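Local coordinates for protein O-methyltransferase family 2 (Planctopirus limnophila, PDB 5I2H) that probably transfers methyl groups from S-adenosyl-L-methionine to hydroxyl oxygens of small molecules, and binds the flavone apigenin, at residues 177-182 with 356-361; 196-201 with 294-299. All blocks are in the same frame, centred on the assembly; numbering follows the deposited sequence. Where two conformers were deposited one is given.

Interaction 1: 177-182 with 356-361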
# COMPACT_ATOMS: atom_id res chain seq x y z
N ALA A 177 -9.73 0.37 -27.95
CA ALA A 177 -10.09 0.49 -29.36
C ALA A 177 -9.26 -0.47 -30.22
O ALA A 177 -9.77 -1.04 -31.20
CB ALA A 177 -9.94 1.94 -29.83
N ASP A 178 -7.99 -0.65 -29.86
CA ASP A 178 -7.13 -1.52 -30.65
C ASP A 178 -7.61 -2.97 -30.62
O ASP A 178 -7.47 -3.69 -31.63
CB ASP A 178 -5.69 -1.41 -30.16
CG ASP A 178 -4.72 -2.23 -30.99
OD1 ASP A 178 -4.59 -1.95 -32.20
OD2 ASP A 178 -4.11 -3.16 -30.42
N VAL A 179 -8.16 -3.43 -29.50
CA VAL A 179 -8.52 -4.85 -29.41
C VAL A 179 -10.00 -5.13 -29.65
O VAL A 179 -10.38 -6.31 -29.73
CB VAL A 179 -8.11 -5.47 -28.05
CG1 VAL A 179 -6.61 -5.26 -27.82
CG2 VAL A 179 -8.96 -4.90 -26.91
N LEU A 180 -10.84 -4.10 -29.77
CA LEU A 180 -12.24 -4.36 -30.08
C LEU A 180 -12.40 -4.90 -31.50
O LEU A 180 -12.03 -4.20 -32.45
CB LEU A 180 -13.06 -3.08 -29.93
CG LEU A 180 -14.53 -3.24 -30.29
CD1 LEU A 180 -15.24 -4.16 -29.30
CD2 LEU A 180 -15.17 -1.87 -30.30
N PRO A 181 -12.93 -6.10 -31.69
CA PRO A 181 -13.13 -6.61 -33.06
C PRO A 181 -14.21 -5.82 -33.79
O PRO A 181 -15.12 -5.28 -33.17
CB PRO A 181 -13.54 -8.08 -32.85
CG PRO A 181 -13.09 -8.43 -31.42
CD PRO A 181 -13.26 -7.11 -30.67
N ALA A 182 -14.12 -5.78 -35.13
CA ALA A 182 -15.11 -5.05 -35.92
C ALA A 182 -16.53 -5.59 -35.74
O ALA A 182 -17.50 -4.83 -35.90
CB ALA A 182 -14.74 -5.10 -37.41
N GLY A 356 -7.59 -3.74 -16.95
CA GLY A 356 -8.88 -3.88 -17.60
C GLY A 356 -8.95 -5.08 -18.51
O GLY A 356 -7.93 -5.58 -19.01
N HIS A 357 -10.17 -5.58 -18.68
CA HIS A 357 -10.45 -6.70 -19.56
C HIS A 357 -11.72 -6.39 -20.32
O HIS A 357 -12.68 -5.90 -19.73
CB HIS A 357 -10.66 -8.00 -18.79
CG HIS A 357 -9.39 -8.54 -18.24
ND1 HIS A 357 -8.87 -8.15 -17.02
CD2 HIS A 357 -8.49 -9.39 -18.79
CE1 HIS A 357 -7.72 -8.76 -16.83
NE2 HIS A 357 -7.46 -9.52 -17.88
N LEU A 358 -11.73 -6.67 -21.62
CA LEU A 358 -12.92 -6.53 -22.44
C LEU A 358 -13.56 -7.91 -22.53
O LEU A 358 -12.97 -8.84 -23.11
CB LEU A 358 -12.57 -5.97 -23.82
CG LEU A 358 -13.69 -6.06 -24.87
CD1 LEU A 358 -14.99 -5.33 -24.44
CD2 LEU A 358 -13.17 -5.53 -26.22
N ILE A 359 -14.74 -8.05 -21.94
CA ILE A 359 -15.51 -9.28 -22.01
C ILE A 359 -16.55 -9.09 -23.11
O ILE A 359 -17.44 -8.24 -22.98
CB ILE A 359 -16.18 -9.59 -20.66
CG1 ILE A 359 -15.15 -9.64 -19.54
CG2 ILE A 359 -17.04 -10.89 -20.73
CD1 ILE A 359 -15.86 -9.65 -18.18
N LEU A 360 -16.46 -9.90 -24.16
CA LEU A 360 -17.32 -9.78 -25.33
C LEU A 360 -18.38 -10.88 -25.31
O LEU A 360 -18.04 -12.05 -25.10
CB LEU A 360 -16.50 -9.89 -26.61
CG LEU A 360 -15.64 -8.72 -26.98
CD1 LEU A 360 -14.21 -9.15 -26.91
CD2 LEU A 360 -16.00 -8.30 -28.39
N SER A 361 -19.64 -10.50 -25.51
CA SER A 361 -20.75 -11.43 -25.63
C SER A 361 -21.66 -10.97 -26.76
O SER A 361 -21.68 -9.80 -27.14
CB SER A 361 -21.54 -11.54 -24.32
OG SER A 361 -20.68 -11.84 -23.24
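Leu-358 sends its side chain from strand 357-362 into the turn that follows helix 154-179, where it meets Val-179 and Leu-180. Beyond CB, CG stands anti to the backbone N (chi1 168°), which carries the fork toward Leu-180, and the branch at CG separates the two methyls. CD1 heads for Leu-298 on the neighbouring strand. CD2 does the touching here: it lies 4.0 Å from Leu-180 CD1, with the two leucines crossing at a slant, and also 4.1 Å from Leu-180 CA. On its helix side the same methyl is approached more loosely by Val-179 CG2, at 4.3 Å. Leucine suits this place because its forked end can fill two directions at once. Leu-180 CD1, for its part, serves two partners with one methyl, reaching Leu-360 CD2 as well at 4.3 Å. That Leu-360 methyl also meets a corner of the proline ring, with Pro-181 CD 3.8 Å away. Proline fits a chain that has just left the helix, since it has no N-H needing a partner and offers a ring methylene as an apolar surface. The contact is wholly van der Waals. It seats the end of helix 154-179 and its following turn on one face of the mixed sheet, over strand 357-362, which runs between strands 296-301 and 345-351; Ile-359, pointing through the other face, packs against helix 332-341.

Interaction 2: 196-201 with 294-299; sequences SGRVLL and GGRLLI
Arg-198 reaches from just before strand 199-203 to the backbone of Gly-294, and this is the hydrogen bond of the contact: NH2 donates to Gly-294 O over 3.2 Å, with an N-H...O angle of 147°. It is somewhat bent, for the oxygen sits 23° out of the guanidinium plane. The bend of the arginine chain at chi3 turns the guanidinium so that its edge faces the glycines, and Gly-295 CA comes within 3.8 Å of NH2. Gly-294 suits the turn before strand 296-301, because its positive phi would jam a CB against the preceding carbonyl.

Among the charged groups, Arg-198 NE and Arg-296 NH2 come within 3.7 Å, and the two guanidinium planes stand nearly perpendicular, 84° apart. Asp-265, on strand 265-269 between the two, probably makes this approach tolerable: its OD1 forms salt bridges with Arg-198 NH2 and with Arg-296 NE. Arg-198 NH1 is taken up in turn by Gln-184 O. A leucine in place of Arg-198 would probably leave Gly-294 O without this donor and cost Asp-265 one of its two arginine partners.

The apolar part is a single touch farther along the strands, where Leu-200 CD1 meets Leu-298 CD1 at 4.0 Å, the side chains crossing at about a right angle. Leucines are long enough to meet over the intervening strand.

All the touching residues are buried, so the chemistry implies one carboxylate shared by two guanidinium groups, which probably offsets part of their charge, while backbone oxygens accept further N-H groups, and this polar layer gives way to hydrocarbon deeper along the sheet.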
# COMPACT_ATOMS: atom_id res chain seq x y z
N SER A 196 -22.66 -1.43 -43.49
CA SER A 196 -22.90 -0.40 -42.49
C SER A 196 -21.89 -0.49 -41.36
O SER A 196 -21.49 -1.59 -40.94
CB SER A 196 -24.30 -0.53 -41.91
OG SER A 196 -25.25 -0.47 -42.94
N GLY A 197 -21.49 0.68 -40.86
CA GLY A 197 -20.85 0.75 -39.57
C GLY A 197 -21.80 0.34 -38.47
O GLY A 197 -22.99 0.06 -38.68
N ARG A 198 -21.26 0.30 -37.25
CA ARG A 198 -22.02 -0.05 -36.06
C ARG A 198 -22.30 1.19 -35.23
O ARG A 198 -21.58 2.18 -35.32
CB ARG A 198 -21.28 -1.08 -35.21
CG ARG A 198 -21.03 -2.40 -36.03
CD ARG A 198 -20.29 -3.48 -35.25
NE ARG A 198 -21.02 -4.07 -34.13
CZ ARG A 198 -21.97 -4.99 -34.26
NH1 ARG A 198 -22.34 -5.40 -35.48
NH2 ARG A 198 -22.58 -5.48 -33.19
N VAL A 199 -23.39 1.13 -34.47
CA VAL A 199 -23.72 2.14 -33.47
C VAL A 199 -23.28 1.60 -32.12
O VAL A 199 -23.74 0.54 -31.69
CB VAL A 199 -25.22 2.47 -33.49
CG1 VAL A 199 -25.58 3.42 -32.35
CG2 VAL A 199 -25.61 3.06 -34.87
N LEU A 200 -22.37 2.32 -31.47
CA LEU A 200 -21.85 1.95 -30.16
C LEU A 200 -22.50 2.86 -29.12
O LEU A 200 -22.34 4.08 -29.18
CB LEU A 200 -20.33 2.11 -30.13
CG LEU A 200 -19.65 1.99 -28.76
CD1 LEU A 200 -19.94 0.60 -28.13
CD2 LEU A 200 -18.13 2.24 -28.86
N LEU A 201 -23.26 2.25 -28.21
CA LEU A 201 -23.89 2.94 -27.09
C LEU A 201 -23.09 2.71 -25.82
O LEU A 201 -22.86 1.57 -25.42
CB LEU A 201 -25.33 2.43 -26.87
CG LEU A 201 -26.07 2.85 -25.59
CD1 LEU A 201 -26.30 4.36 -25.51
CD2 LEU A 201 -27.41 2.07 -25.45
N GLY A 294 -26.89 -10.47 -33.29
CA GLY A 294 -25.55 -10.09 -33.64
C GLY A 294 -25.07 -8.83 -32.96
O GLY A 294 -23.89 -8.45 -33.11
N GLY A 295 -25.94 -8.16 -32.21
CA GLY A 295 -25.47 -7.13 -31.30
C GLY A 295 -24.53 -7.70 -30.25
O GLY A 295 -24.52 -8.90 -29.97
N ARG A 296 -23.73 -6.83 -29.66
CA ARG A 296 -22.77 -7.24 -28.64
C ARG A 296 -22.97 -6.46 -27.35
O ARG A 296 -23.23 -5.25 -27.37
CB ARG A 296 -21.32 -7.05 -29.12
CG ARG A 296 -21.07 -7.90 -30.39
CD ARG A 296 -19.64 -7.72 -30.90
NE ARG A 296 -19.32 -6.34 -31.30
CZ ARG A 296 -18.14 -5.96 -31.78
NH1 ARG A 296 -17.18 -6.86 -31.91
NH2 ARG A 296 -17.94 -4.69 -32.14
N LEU A 297 -22.80 -7.15 -26.23
CA LEU A 297 -22.61 -6.51 -24.95
C LEU A 297 -21.11 -6.54 -24.66
O LEU A 297 -20.49 -7.61 -24.62
CB LEU A 297 -23.42 -7.20 -23.85
CG LEU A 297 -23.26 -6.59 -22.46
CD1 LEU A 297 -23.90 -5.20 -22.45
CD2 LEU A 297 -23.88 -7.52 -21.43
N LEU A 298 -20.54 -5.36 -24.48
CA LEU A 298 -19.12 -5.17 -24.17
C LEU A 298 -19.02 -4.79 -22.71
O LEU A 298 -19.42 -3.69 -22.32
CB LEU A 298 -18.51 -4.08 -25.05
CG LEU A 298 -18.76 -4.24 -26.56
CD1 LEU A 298 -18.28 -2.97 -27.30
CD2 LEU A 298 -18.21 -5.53 -27.18
N ILE A 299 -18.48 -5.69 -21.89
CA ILE A 299 -18.23 -5.38 -20.48
C ILE A 299 -16.74 -5.12 -20.35
O ILE A 299 -15.93 -5.97 -20.72
CB ILE A 299 -18.69 -6.53 -19.56
CG1 ILE A 299 -20.22 -6.66 -19.59
CG2 ILE A 299 -18.20 -6.30 -18.14
CD1 ILE A 299 -20.71 -7.95 -18.94

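The centres of the two interactions are 11 Å apart, and both reach one mixed sheet whose strand order, 3-2-1-4-5-7-6, is that of the class I methyltransferase fold. Along the chain, interaction 2 is nested within the loop closed by interaction 1. Strands 296-301 and 357-362 run antiparallel as neighbours, with a probable hydrogen bond from Ile-359 N to Ile-299 O (2.7 Å), while Pro-181 O accepts a hydrogen bond from Arg-296 NH1 (2.9 Å). Helix 154-179, which contributes Leu-161, Leu-165 and Arg-168 to the apigenin pocket, thus has its far end joined to the sheet. Interaction 2 ties together the N-terminal ends of the parallel strands; this fold binds its cofactor at the C-terminal ends.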